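Local coordinates for protein branched-chain alpha-ketoacid decarboxylase (Lactococcus lactis, PDB 2VBF) that probably decarboxylates branched-chain and aromatic alpha-keto acids to aldehydes, using thiamine diphosphate and one magnesium ion per subunit, at residues N71-N74 / A75-A79; V459-L462 / G463-I466; T93-G96 / V97-S101; Y429-P432 / A433-S437; F146-M149 / H150-V153. One frame throughout, in Å; residues are numbered along the deposited sequence.

Contact 1: N71-N74 / A75-A79; sequences NELN and ASYMA. With TPP (thiamine diphosphate), chain D.
Y77 folds its side chain back along helix 72-86 onto L73, one turn earlier. Its CB starts beside N74 O, and Y77 CG lies 3.5 Å from L73 O. With CG anti to the carbonyl carbon (chi1 -71°), the ring runs back far enough for L73 to sit over its face: L73 CG lies 4.1 Å from the Y77 ring centroid, a CH-pi contact, and CE2 is the ring atom nearest to it. At the end, Y77 OH touches L73 CD2 at 3.7 Å and hydrogen-bonds to S426. An alanine here would lose the ring over L73 and is likely to leave the S426 hydroxyl without this partner. These are the first two turns of helix 72-86, in the N-terminal thiamine diphosphate-binding domain, with N71 at the N-cap position. L73 O takes two donors, Y77 N at 3.1 Å in the carbonyl plane and S76 OG at 2.6 Å. At the start of the helix E72 points the other way, to the cofactor, its OE2 2.7 Å from N1' of the aminopyrimidine, the glutamate contact familiar in thiamine diphosphate enzymes. The second subunit supplies further cofactor bonds, among them those of S454 and T402.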
loop_
_atom_site.group_PDB
_atom_site.type_symbol
_atom_site.label_atom_id
_atom_site.label_comp_id
_atom_site.label_asym_id
_atom_site.label_seq_id
_atom_site.Cartn_x
_atom_site.Cartn_y
_atom_site.Cartn_z
ATOM N N ASN A 71 -7.498 -1.167 -5.323
ATOM C CA ASN A 71 -6.094 -0.773 -5.238
ATOM C C ASN A 71 -5.111 -1.940 -5.373
ATOM O O ASN A 71 -5.487 -3.122 -5.288
ATOM C CB ASN A 71 -5.789 0.106 -4.004
ATOM C CG ASN A 71 -5.883 -0.622 -2.675
ATOM O OD1 ASN A 71 -5.505 -1.787 -2.531
ATOM N ND2 ASN A 71 -6.333 0.110 -1.656
ATOM N N GLU A 72 -3.847 -1.589 -5.575
ATOM C CA GLU A 72 -2.798 -2.585 -5.831
ATOM C C GLU A 72 -2.375 -3.405 -4.618
ATOM O O GLU A 72 -2.033 -4.592 -4.751
ATOM C CB GLU A 72 -1.570 -1.939 -6.468
ATOM C CG GLU A 72 -1.832 -1.432 -7.868
ATOM C CD GLU A 72 -2.375 -0.003 -7.923
ATOM O OE1 GLU A 72 -2.778 0.575 -6.878
ATOM O OE2 GLU A 72 -2.396 0.552 -9.041
ATOM N N LEU A 73 -2.332 -2.791 -3.437
ATOM C CA LEU A 73 -2.020 -3.562 -2.252
ATOM C C LEU A 73 -3.039 -4.689 -2.105
ATOM O O LEU A 73 -2.683 -5.845 -1.871
ATOM C CB LEU A 73 -1.991 -2.691 -0.986
ATOM C CG LEU A 73 -1.604 -3.451 0.286
ATOM C CD1 LEU A 73 -0.220 -4.111 0.203
ATOM C CD2 LEU A 73 -1.696 -2.572 1.530
ATOM N N ASN A 74 -4.316 -4.350 -2.269
ATOM C CA ASN A 74 -5.369 -5.335 -2.171
ATOM C C ASN A 74 -5.242 -6.416 -3.233
ATOM O O ASN A 74 -5.466 -7.594 -2.917
ATOM C CB ASN A 74 -6.749 -4.675 -2.215
ATOM C CG ASN A 74 -6.986 -3.762 -1.013
ATOM O OD1 ASN A 74 -6.221 -3.790 -0.039
ATOM N ND2 ASN A 74 -8.032 -2.930 -1.079
ATOM N N ALA A 75 -4.871 -6.027 -4.459
ATOM C CA ALA A 75 -4.618 -6.957 -5.567
ATOM C C ALA A 75 -3.559 -7.982 -5.187
ATOM O O ALA A 75 -3.739 -9.179 -5.413
ATOM C CB ALA A 75 -4.187 -6.180 -6.864
ATOM N N SER A 76 -2.485 -7.515 -4.560
ATOM C CA SER A 76 -1.387 -8.388 -4.144
ATOM C C SER A 76 -1.827 -9.383 -3.054
ATOM O O SER A 76 -1.519 -10.571 -3.113
ATOM C CB SER A 76 -0.182 -7.543 -3.706
ATOM O OG SER A 76 -0.366 -6.923 -2.446
ATOM N N TYR A 77 -2.604 -8.895 -2.094
ATOM C CA TYR A 77 -3.189 -9.741 -1.067
ATOM C C TYR A 77 -4.125 -10.789 -1.680
ATOM O O TYR A 77 -4.147 -11.955 -1.269
ATOM C CB TYR A 77 -3.981 -8.885 -0.081
ATOM C CG TYR A 77 -3.199 -7.982 0.867
ATOM C CD1 TYR A 77 -1.876 -8.249 1.236
ATOM C CD2 TYR A 77 -3.839 -6.889 1.468
ATOM C CE1 TYR A 77 -1.207 -7.431 2.172
ATOM C CE2 TYR A 77 -3.185 -6.076 2.378
ATOM C CZ TYR A 77 -1.877 -6.352 2.725
ATOM O OH TYR A 77 -1.253 -5.536 3.638
ATOM N N MET A 78 -4.934 -10.334 -2.627
ATOM C CA MET A 78 -5.907 -11.208 -3.283
ATOM C C MET A 78 -5.226 -12.321 -4.058
ATOM O O MET A 78 -5.645 -13.474 -3.967
ATOM C CB MET A 78 -6.814 -10.408 -4.208
ATOM C CG MET A 78 -8.041 -11.189 -4.689
ATOM S SD MET A 78 -9.381 -10.166 -5.372
ATOM C CE MET A 78 -9.858 -9.239 -3.922
ATOM N N ALA A 79 -4.183 -11.958 -4.803
ATOM C CA ALA A 79 -3.366 -12.932 -5.540
ATOM C C ALA A 79 -2.724 -13.969 -4.602
ATOM O O ALA A 79 -2.691 -15.168 -4.902
ATOM C CB ALA A 79 -2.314 -12.214 -6.372
HETATM N "N1'" TPP D . -2.669 3.015 -10.020
HETATM C "C2'" TPP D . -2.056 4.028 -9.315
HETATM C CM2 TPP D . -1.675 3.809 -7.885
HETATM N "N3'" TPP D . -1.799 5.211 -9.945
HETATM C "C4'" TPP D . -2.154 5.410 -11.267
HETATM N "N4'" TPP D . -1.834 6.577 -11.813
HETATM C "C5'" TPP D . -2.800 4.395 -11.987
HETATM C "C6'" TPP D . -3.057 3.192 -11.336
HETATM C "C7'" TPP D . -3.226 4.607 -13.443
HETATM N N3 TPP D . -4.309 5.588 -13.586
HETATM C C2 TPP D . -4.157 6.939 -13.882
HETATM S S1 TPP D . -5.520 7.809 -13.983
HETATM C C5 TPP D . -6.375 6.477 -13.663
HETATM C C4 TPP D . -5.631 5.309 -13.471
HETATM C CM4 TPP D . -6.192 3.944 -13.168
HETATM C C6 TPP D . -7.871 6.630 -13.636
HETATM C C7 TPP D . -8.390 7.556 -12.539
HETATM O O7 TPP D . -9.802 7.474 -12.636
HETATM P PA TPP D . -10.782 8.540 -11.927
HETATM O O1A TPP D . -10.222 8.776 -10.532
HETATM O O2A TPP D . -12.162 7.929 -11.911
HETATM O O3A TPP D . -10.617 9.881 -12.780
HETATM P PB TPP D . -11.514 10.389 -14.037
HETATM O O1B TPP D . -10.550 10.545 -15.174
HETATM O O2B TPP D . -12.120 11.695 -13.627
HETATM O O3B TPP D . -12.586 9.364 -14.288
#

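Contact 2: V459-L462 / G463-I466; sequences VQEL and GLSI
E461 and L464 lie at a slant to each other, the carboxylate oxygen OE1 coming 3.9 Å from L464 CD1. The glutamate chain bends at chi2 (-42°), which curls OE1 forward toward L464. A water accepts from L464 N at 3.0 Å and lies within reach of both E461 OE1 and Q460 O. The carboxylate's main partners are N74 through OE2, and N69 and A70 through OE1. Round the helix, L462 turns its CD1 to the S465 hydroxyl, 3.7 Å from OG. That hydroxyl donates to L462 O over 2.7 Å, held there by a chi1 of 73° that sets OG between backbone N and carbonyl carbon. I466 N reaches the same oxygen at 3.2 Å, while I466 CG1 packs 3.3 Å from L462 O, giving it an aliphatic flank beside its two donors. Such i to i+3 and i+4 contacts open the short helix 462-467, part of the helical crossover that joins the neighbouring parallel strands 445-451 and 473-478 in the C-terminal cofactor-binding domain.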
loop_
_atom_site.group_PDB
_atom_site.type_symbol
_atom_site.label_atom_id
_atom_site.label_comp_id
_atom_site.label_asym_id
_atom_site.label_seq_id
_atom_site.Cartn_x
_atom_site.Cartn_y
_atom_site.Cartn_z
ATOM N N VAL A 459 -10.971 -2.393 3.106
ATOM C CA VAL A 459 -12.419 -2.413 2.907
ATOM C C VAL A 459 -12.888 -2.229 1.458
ATOM O O VAL A 459 -13.932 -2.755 1.081
ATOM C CB VAL A 459 -13.104 -1.333 3.810
ATOM C CG1 VAL A 459 -12.775 0.056 3.302
ATOM C CG2 VAL A 459 -14.622 -1.553 3.865
ATOM N N GLN A 460 -12.115 -1.522 0.630
ATOM C CA GLN A 460 -12.589 -1.156 -0.712
ATOM C C GLN A 460 -12.804 -2.338 -1.651
ATOM O O GLN A 460 -13.491 -2.176 -2.676
ATOM C CB GLN A 460 -11.727 -0.076 -1.378
ATOM C CG GLN A 460 -10.232 -0.343 -1.385
ATOM C CD GLN A 460 -9.557 0.230 -0.161
ATOM O OE1 GLN A 460 -9.327 -0.471 0.834
ATOM N NE2 GLN A 460 -9.285 1.518 -0.203
ATOM N N GLU A 461 -12.280 -3.526 -1.325
ATOM C CA GLU A 461 -12.550 -4.705 -2.181
ATOM C C GLU A 461 -13.969 -5.268 -1.998
ATOM O O GLU A 461 -14.361 -6.223 -2.671
ATOM C CB GLU A 461 -11.513 -5.808 -2.002
ATOM C CG GLU A 461 -10.067 -5.389 -2.341
ATOM C CD GLU A 461 -9.928 -4.548 -3.592
ATOM O OE1 GLU A 461 -10.425 -4.979 -4.651
ATOM O OE2 GLU A 461 -9.315 -3.448 -3.526
ATOM N N LEU A 462 -14.742 -4.682 -1.087
ATOM C CA LEU A 462 -16.179 -4.942 -1.026
ATOM C C LEU A 462 -16.822 -4.754 -2.418
ATOM O O LEU A 462 -17.667 -5.549 -2.817
ATOM C CB LEU A 462 -16.819 -4.022 0.023
ATOM C CG LEU A 462 -18.170 -4.307 0.666
ATOM C CD1 LEU A 462 -18.443 -5.777 0.875
ATOM C CD2 LEU A 462 -18.238 -3.548 1.996
ATOM N N GLY A 463 -16.410 -3.734 -3.175
ATOM C CA GLY A 463 -16.936 -3.518 -4.524
ATOM C C GLY A 463 -16.749 -4.721 -5.436
ATOM O O GLY A 463 -17.687 -5.177 -6.093
ATOM N N LEU A 464 -15.522 -5.234 -5.474
ATOM C CA LEU A 464 -15.204 -6.438 -6.223
ATOM C C LEU A 464 -16.077 -7.623 -5.816
ATOM O O LEU A 464 -16.568 -8.356 -6.669
ATOM C CB LEU A 464 -13.719 -6.770 -6.023
ATOM C CG LEU A 464 -13.157 -8.038 -6.671
ATOM C CD1 LEU A 464 -11.628 -7.924 -6.821
ATOM C CD2 LEU A 464 -13.525 -9.298 -5.893
ATOM N N SER A 465 -16.259 -7.822 -4.514
ATOM C CA SER A 465 -17.013 -8.980 -4.033
ATOM C C SER A 465 -18.451 -8.944 -4.569
ATOM O O SER A 465 -19.027 -9.982 -4.885
ATOM C CB SER A 465 -16.988 -9.084 -2.498
ATOM O OG SER A 465 -17.790 -8.103 -1.866
ATOM N N ILE A 466 -18.991 -7.742 -4.690
ATOM C CA ILE A 466 -20.360 -7.522 -5.153
ATOM C C ILE A 466 -20.433 -7.751 -6.652
ATOM O O ILE A 466 -21.283 -8.527 -7.133
ATOM C CB ILE A 466 -20.829 -6.087 -4.790
ATOM C CG1 ILE A 466 -20.957 -5.962 -3.260
ATOM C CG2 ILE A 466 -22.160 -5.753 -5.459
ATOM C CD1 ILE A 466 -21.021 -4.534 -2.734
HETATM O O HOH W 1 -13.024 -3.511 -5.472
#

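Contact 3: T93-G96 / V97-S101; sequences TTFG and VGELS. With TPP (thiamine diphosphate), chain D.
E99 doubles back to bind the backbone just before its own helix: OE1 accepts from G96 N at 2.9 Å, almost straight at 176°, using its anti lone pair. This closes the strand-to-helix turn of the beta-alpha-beta unit made by strand 89-94, helix 97-111 and strand 116-122. A chi1 of 62° wedges E99 CG between its own backbone N and carbonyl carbon, bringing CG to 3.4 Å from G96 N, and the chain beyond is extended. F95 runs alongside it, the ring turned 64° from the carboxylate plane, while the other oxygen, OE2, bonds Y184. A leucine in its place would probably leave both the G96 amide and the Y184 hydroxyl without their acceptor. The main chain adds E99 N to T94 O at 3.1 Å and L100 N to G96 O at 2.9 Å. T93 packs its CB against the G98 backbone. T94 and V97 stand side by side, their CG2 methyls 3.6 Å apart, and the same V97 CG2 lies 3.4 Å from N3' of the thiamine diphosphate pyrimidine.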
loop_
_atom_site.group_PDB
_atom_site.type_symbol
_atom_site.label_atom_id
_atom_site.label_comp_id
_atom_site.label_asym_id
_atom_site.label_seq_id
_atom_site.Cartn_x
_atom_site.Cartn_y
_atom_site.Cartn_z
ATOM N N THR A 93 0.218 -4.848 -12.415
ATOM C CA THR A 93 0.264 -3.465 -11.938
ATOM C C THR A 93 0.931 -2.593 -12.979
ATOM O O THR A 93 1.425 -3.090 -13.994
ATOM C CB THR A 93 1.037 -3.359 -10.611
ATOM O OG1 THR A 93 2.388 -3.800 -10.807
ATOM C CG2 THR A 93 0.376 -4.199 -9.530
ATOM N N THR A 94 0.946 -1.291 -12.718
ATOM C CA THR A 94 1.653 -0.346 -13.559
ATOM C C THR A 94 2.959 0.077 -12.867
ATOM O O THR A 94 3.071 0.094 -11.643
ATOM C CB THR A 94 0.739 0.834 -13.899
ATOM O OG1 THR A 94 1.239 1.528 -15.055
ATOM C CG2 THR A 94 0.592 1.753 -12.699
ATOM N N PHE A 95 3.955 0.371 -13.697
ATOM C CA PHE A 95 5.280 0.814 -13.287
ATOM C C PHE A 95 5.283 1.843 -12.146
ATOM O O PHE A 95 4.489 2.799 -12.164
ATOM C CB PHE A 95 5.960 1.448 -14.508
ATOM C CG PHE A 95 7.415 1.704 -14.330
ATOM C CD1 PHE A 95 8.320 0.659 -14.402
ATOM C CD2 PHE A 95 7.896 2.980 -14.119
ATOM C CE1 PHE A 95 9.661 0.877 -14.248
ATOM C CE2 PHE A 95 9.259 3.207 -13.958
ATOM C CZ PHE A 95 10.137 2.146 -14.022
ATOM N N GLY A 96 6.163 1.634 -11.164
ATOM C CA GLY A 96 6.354 2.567 -10.064
ATOM C C GLY A 96 5.213 2.594 -9.065
ATOM O O GLY A 96 5.274 1.961 -8.007
ATOM N N VAL A 97 4.166 3.330 -9.402
ATOM C CA VAL A 97 3.057 3.549 -8.456
ATOM C C VAL A 97 2.241 2.277 -8.157
ATOM O O VAL A 97 1.805 2.065 -7.024
ATOM C CB VAL A 97 2.112 4.678 -8.924
ATOM C CG1 VAL A 97 2.857 5.986 -9.067
ATOM C CG2 VAL A 97 1.422 4.290 -10.248
ATOM N N GLY A 98 2.044 1.424 -9.155
ATOM C CA GLY A 98 1.310 0.177 -8.968
ATOM C C GLY A 98 2.155 -0.838 -8.212
ATOM O O GLY A 98 1.771 -1.358 -7.140
ATOM N N GLU A 99 3.339 -1.114 -8.750
ATOM C CA GLU A 99 4.212 -2.101 -8.133
ATOM C C GLU A 99 4.618 -1.739 -6.701
ATOM O O GLU A 99 4.605 -2.606 -5.821
ATOM C CB GLU A 99 5.442 -2.379 -9.010
ATOM C CG GLU A 99 6.346 -1.199 -9.243
ATOM C CD GLU A 99 7.532 -1.548 -10.122
ATOM O OE1 GLU A 99 7.782 -0.790 -11.090
ATOM O OE2 GLU A 99 8.210 -2.565 -9.820
ATOM N N LEU A 100 4.978 -0.484 -6.444
ATOM C CA LEU A 100 5.359 -0.114 -5.073
ATOM C C LEU A 100 4.185 -0.162 -4.098
ATOM O O LEU A 100 4.385 -0.438 -2.921
ATOM C CB LEU A 100 6.069 1.243 -5.021
ATOM C CG LEU A 100 7.464 1.268 -5.672
ATOM C CD1 LEU A 100 8.102 2.623 -5.475
ATOM C CD2 LEU A 100 8.375 0.152 -5.154
ATOM N N SER A 101 2.974 0.080 -4.580
ATOM C CA SER A 101 1.783 -0.077 -3.718
ATOM C C SER A 101 1.573 -1.547 -3.318
ATOM O O SER A 101 1.059 -1.848 -2.244
ATOM C CB SER A 101 0.537 0.466 -4.408
ATOM O OG SER A 101 0.572 1.879 -4.594
HETATM N "N1'" TPP D . -2.669 3.015 -10.020
HETATM C "C2'" TPP D . -2.056 4.028 -9.315
HETATM C CM2 TPP D . -1.675 3.809 -7.885
HETATM N "N3'" TPP D . -1.799 5.211 -9.945
HETATM C "C4'" TPP D . -2.154 5.410 -11.267
HETATM N "N4'" TPP D . -1.834 6.577 -11.813
HETATM C "C5'" TPP D . -2.800 4.395 -11.987
HETATM C "C6'" TPP D . -3.057 3.192 -11.336
HETATM C "C7'" TPP D . -3.226 4.607 -13.443
HETATM N N3 TPP D . -4.309 5.588 -13.586
HETATM C C2 TPP D . -4.157 6.939 -13.882
HETATM S S1 TPP D . -5.520 7.809 -13.983
HETATM C C5 TPP D . -6.375 6.477 -13.663
HETATM C C4 TPP D . -5.631 5.309 -13.471
HETATM C CM4 TPP D . -6.192 3.944 -13.168
HETATM C C6 TPP D . -7.871 6.630 -13.636
HETATM C C7 TPP D . -8.390 7.556 -12.539
HETATM O O7 TPP D . -9.802 7.474 -12.636
HETATM P PA TPP D . -10.782 8.540 -11.927
HETATM O O1A TPP D . -10.222 8.776 -10.532
HETATM O O2A TPP D . -12.162 7.929 -11.911
HETATM O O3A TPP D . -10.617 9.881 -12.780
HETATM P PB TPP D . -11.514 10.389 -14.037
HETATM O O1B TPP D . -10.550 10.545 -15.174
HETATM O O2B TPP D . -12.120 11.695 -13.627
HETATM O O3B TPP D . -12.586 9.364 -14.288
#

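Contact 4: Y429-P432 / A433-S437; sequences YTFP and AALGS
Y429 lays its ring over A433, whose CB sits 3.5 Å from the ring centroid and 21° off the normal, a CH-pi contact. The methyl lies toward the phenol end: CZ is the ring atom nearest to A433 CB, at 3.3 Å. A chi1 of 163° sends the ring away from its own backbone N and alongside the first turn, over A433, and the phenol tip ends in a hydrogen bond from OH to D80. F431 also has its CG opposite the backbone N, but it leans the other way round the helix, where L435 CD1 comes over one face of its ring, 4.1 Å from CE1. L435 meets it with CG anti to the carbonyl carbon (chi1 -60°) and the chain running straight on, which puts its CG 3.4 Å from F431 O. These residues belong to the N-terminal part of helix 430-440 in the C-terminal cofactor-binding domain, and P432 falls in the first turn, where a residue without an amide hydrogen costs little. Its ring rests on N74, Y77 and M78 of helix 72-86, whereas T430 and F431 pack against L448 and I450 of strand 445-451. The T430 hydroxyl bonds E399. Of the main-chain bonds, A433 N to Y429 O spans 3.0 Å, A434 N to T430 O 2.8 Å, and G436 N reaches P432 O at 2.9 Å.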
loop_
_atom_site.group_PDB
_atom_site.type_symbol
_atom_site.label_atom_id
_atom_site.label_comp_id
_atom_site.label_asym_id
_atom_site.label_seq_id
_atom_site.Cartn_x
_atom_site.Cartn_y
_atom_site.Cartn_z
ATOM N N TYR A 429 -4.771 -7.987 5.207
ATOM C CA TYR A 429 -4.512 -9.057 4.251
ATOM C C TYR A 429 -5.729 -9.954 4.011
ATOM O O TYR A 429 -6.050 -10.279 2.865
ATOM C CB TYR A 429 -3.318 -9.921 4.728
ATOM C CG TYR A 429 -3.238 -11.270 4.046
ATOM C CD1 TYR A 429 -2.723 -11.390 2.771
ATOM C CD2 TYR A 429 -3.693 -12.420 4.686
ATOM C CE1 TYR A 429 -2.658 -12.636 2.145
ATOM C CE2 TYR A 429 -3.640 -13.666 4.068
ATOM C CZ TYR A 429 -3.127 -13.756 2.785
ATOM O OH TYR A 429 -3.080 -14.989 2.156
ATOM N N THR A 430 -6.378 -10.374 5.097
ATOM C CA THR A 430 -7.355 -11.462 5.009
ATOM C C THR A 430 -8.603 -11.173 4.171
ATOM O O THR A 430 -9.208 -12.108 3.634
ATOM C CB THR A 430 -7.803 -11.977 6.396
ATOM O OG1 THR A 430 -8.298 -10.885 7.174
ATOM C CG2 THR A 430 -6.631 -12.687 7.101
ATOM N N PHE A 431 -9.002 -9.912 4.072
ATOM C CA PHE A 431 -10.221 -9.591 3.346
ATOM C C PHE A 431 -10.035 -9.818 1.838
ATOM O O PHE A 431 -10.691 -10.689 1.269
ATOM C CB PHE A 431 -10.814 -8.223 3.747
ATOM C CG PHE A 431 -12.054 -7.846 2.961
ATOM C CD1 PHE A 431 -13.119 -8.750 2.819
ATOM C CD2 PHE A 431 -12.168 -6.599 2.383
ATOM C CE1 PHE A 431 -14.261 -8.393 2.075
ATOM C CE2 PHE A 431 -13.299 -6.248 1.628
ATOM C CZ PHE A 431 -14.351 -7.148 1.498
ATOM N N PRO A 432 -9.098 -9.104 1.177
ATOM C CA PRO A 432 -8.881 -9.477 -0.226
ATOM C C PRO A 432 -8.419 -10.935 -0.406
ATOM O O PRO A 432 -8.795 -11.603 -1.379
ATOM C CB PRO A 432 -7.801 -8.485 -0.696
ATOM C CG PRO A 432 -7.831 -7.355 0.299
ATOM C CD PRO A 432 -8.250 -7.973 1.597
ATOM N N ALA A 433 -7.585 -11.425 0.503
ATOM C CA ALA A 433 -7.084 -12.804 0.400
ATOM C C ALA A 433 -8.228 -13.833 0.432
ATOM O O ALA A 433 -8.242 -14.787 -0.356
ATOM C CB ALA A 433 -6.065 -13.088 1.506
ATOM N N ALA A 434 -9.196 -13.637 1.328
ATOM C CA ALA A 434 -10.361 -14.511 1.395
ATOM C C ALA A 434 -11.137 -14.508 0.085
ATOM O O ALA A 434 -11.618 -15.558 -0.361
ATOM C CB ALA A 434 -11.266 -14.109 2.550
ATOM N N LEU A 435 -11.276 -13.333 -0.522
ATOM C CA LEU A 435 -11.981 -13.205 -1.795
ATOM C C LEU A 435 -11.212 -13.923 -2.890
ATOM O O LEU A 435 -11.806 -14.620 -3.713
ATOM C CB LEU A 435 -12.185 -11.746 -2.197
ATOM C CG LEU A 435 -13.006 -10.893 -1.223
ATOM C CD1 LEU A 435 -13.169 -9.480 -1.775
ATOM C CD2 LEU A 435 -14.359 -11.501 -0.924
ATOM N N GLY A 436 -9.897 -13.745 -2.914
ATOM C CA GLY A 436 -9.058 -14.424 -3.914
ATOM C C GLY A 436 -9.143 -15.941 -3.828
ATOM O O GLY A 436 -9.285 -16.636 -4.837
ATOM N N SER A 437 -9.039 -16.450 -2.613
ATOM C CA SER A 437 -9.153 -17.875 -2.346
ATOM C C SER A 437 -10.556 -18.386 -2.719
ATOM O O SER A 437 -10.692 -19.459 -3.308
ATOM C CB SER A 437 -8.843 -18.161 -0.881
ATOM O OG SER A 437 -8.889 -19.552 -0.604
#

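Contact 5: F146-M149 / H150-V153; sequences FMKM and HEPV
H150 follows helix 145-149 and turns its side chain back on it: ND1 donates to F146 O over 2.8 Å, nearly straight at 172°. The oxygen lies in the imidazole plane, although seen from F146 the donor stands above the carbonyl plane. A chi1 of -77°, with CG anti to the carbonyl carbon, swings the ring back beside the preceding turn. Backbone bonds follow, mostly i to i+3. H150 N reaches M147 O at 3.0 Å, with a weak second bond to F146 O, and E151 N reaches K148 O at 3.0 Å. V153 N then bonds H150 O at 3.1 Å. Among van der Waals contacts, P152 CD lies 3.5 Å from M149 O. M149 turns its SD to the edge of the F146 ring, in its plane, and packs on M149 of the second subunit. The F146 ring also meets F95 edge to face. The charged ends of K148 and E151 do not meet: the aliphatic K148 CG lies 3.9 Å from E151 OE2, but K148 NZ is 5.8 Å from E151 OE1, so any attraction there is probably modest. The chemistry implies that carbonyls of the segment 146-149 are met in turn by an imidazole and two backbone amides, with the ND1 proton of H150 fixed by its acceptor and the ring's rotation set by that bond.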
loop_
_atom_site.group_PDB
_atom_site.type_symbol
_atom_site.label_atom_id
_atom_site.label_comp_id
_atom_site.label_asym_id
_atom_site.label_seq_id
_atom_site.Cartn_x
_atom_site.Cartn_y
_atom_site.Cartn_z
ATOM N N PHE A 146 12.962 0.255 -9.407
ATOM C CA PHE A 146 11.841 -0.413 -8.749
ATOM C C PHE A 146 12.037 -1.928 -8.800
ATOM O O PHE A 146 11.746 -2.611 -7.828
ATOM C CB PHE A 146 10.492 0.097 -9.288
ATOM C CG PHE A 146 10.408 1.616 -9.332
ATOM C CD1 PHE A 146 10.829 2.370 -8.247
ATOM C CD2 PHE A 146 9.938 2.285 -10.457
ATOM C CE1 PHE A 146 10.793 3.750 -8.288
ATOM C CE2 PHE A 146 9.900 3.676 -10.487
ATOM C CZ PHE A 146 10.337 4.397 -9.411
ATOM N N MET A 147 12.595 -2.449 -9.888
ATOM C CA MET A 147 12.927 -3.868 -9.953
ATOM C C MET A 147 14.011 -4.213 -8.917
ATOM O O MET A 147 13.908 -5.239 -8.246
ATOM C CB MET A 147 13.374 -4.304 -11.357
ATOM C CG MET A 147 13.590 -5.817 -11.478
ATOM S SD MET A 147 13.688 -6.393 -13.181
ATOM C CE MET A 147 15.324 -5.825 -13.586
ATOM N N LYS A 148 15.037 -3.373 -8.798
ATOM C CA LYS A 148 16.071 -3.566 -7.772
ATOM C C LYS A 148 15.444 -3.657 -6.367
ATOM O O LYS A 148 15.807 -4.517 -5.563
ATOM C CB LYS A 148 17.112 -2.451 -7.801
ATOM C CG LYS A 148 18.130 -2.599 -6.681
ATOM C CD LYS A 148 19.367 -1.764 -6.834
ATOM C CE LYS A 148 20.446 -2.265 -5.875
ATOM N NZ LYS A 148 21.546 -1.279 -5.669
ATOM N N MET A 149 14.486 -2.777 -6.091
ATOM C CA MET A 149 13.807 -2.760 -4.780
ATOM C C MET A 149 13.064 -4.071 -4.494
ATOM O O MET A 149 12.810 -4.392 -3.334
ATOM C CB MET A 149 12.855 -1.564 -4.650
ATOM C CG MET A 149 13.593 -0.229 -4.634
ATOM S SD MET A 149 12.605 1.219 -5.035
ATOM C CE MET A 149 11.517 1.289 -3.617
ATOM N N HIS A 150 12.729 -4.840 -5.533
ATOM C CA HIS A 150 12.063 -6.119 -5.337
ATOM C C HIS A 150 13.021 -7.308 -5.099
ATOM O O HIS A 150 12.570 -8.432 -4.894
ATOM C CB HIS A 150 11.177 -6.434 -6.539
ATOM C CG HIS A 150 9.883 -5.679 -6.550
ATOM N ND1 HIS A 150 9.795 -4.362 -6.953
ATOM C CD2 HIS A 150 8.631 -6.046 -6.182
ATOM C CE1 HIS A 150 8.538 -3.963 -6.851
ATOM N NE2 HIS A 150 7.815 -4.959 -6.376
ATOM N N GLU A 151 14.328 -7.074 -5.172
ATOM C CA GLU A 151 15.288 -8.171 -5.050
ATOM C C GLU A 151 15.089 -9.020 -3.783
ATOM O O GLU A 151 15.024 -10.245 -3.888
ATOM C CB GLU A 151 16.729 -7.661 -5.187
ATOM C CG GLU A 151 17.070 -7.316 -6.633
ATOM C CD GLU A 151 18.429 -6.662 -6.826
ATOM O OE1 GLU A 151 19.234 -6.585 -5.862
ATOM O OE2 GLU A 151 18.689 -6.225 -7.966
ATOM N N PRO A 152 14.933 -8.384 -2.602
ATOM C CA PRO A 152 14.797 -9.215 -1.396
ATOM C C PRO A 152 13.500 -10.000 -1.229
ATOM O O PRO A 152 13.435 -10.863 -0.347
ATOM C CB PRO A 152 14.919 -8.190 -0.262
ATOM C CG PRO A 152 15.600 -6.994 -0.896
ATOM C CD PRO A 152 14.990 -6.954 -2.251
ATOM N N VAL A 153 12.477 -9.701 -2.039
ATOM C CA VAL A 153 11.164 -10.296 -1.883
ATOM C C VAL A 153 10.701 -11.043 -3.153
ATOM O O VAL A 153 9.514 -11.324 -3.337
ATOM C CB VAL A 153 10.118 -9.217 -1.440
ATOM C CG1 VAL A 153 10.467 -8.680 -0.059
ATOM C CG2 VAL A 153 10.024 -8.079 -2.467
#

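How the contacts relate
Along the chain the order is contact 1, contact 3, contact 5, contact 4, contact 2. Contacts 1 and 3 lie in the N-terminal cofactor-binding domain, where helix 72-86 leads on to strand 89-94; their centres are about 11 Å apart and both touch the same thiamine diphosphate. Contact 5 comes next, its centre about 12 Å from that of contact 3, and joined to it through F146, H150 and E99. Contacts 4 and 2, in the C-terminal cofactor-binding domain, have centres about 11 Å apart. Contact 1 bridges the two domains, centre to centre about 9 Å from contact 4, through P432, and about 12 Å from contact 2, through N74 and E461. The chain thus ties one domain's pyrimidine-binding residues to its other domain, whereas that cofactor's diphosphate side belongs to the second subunit.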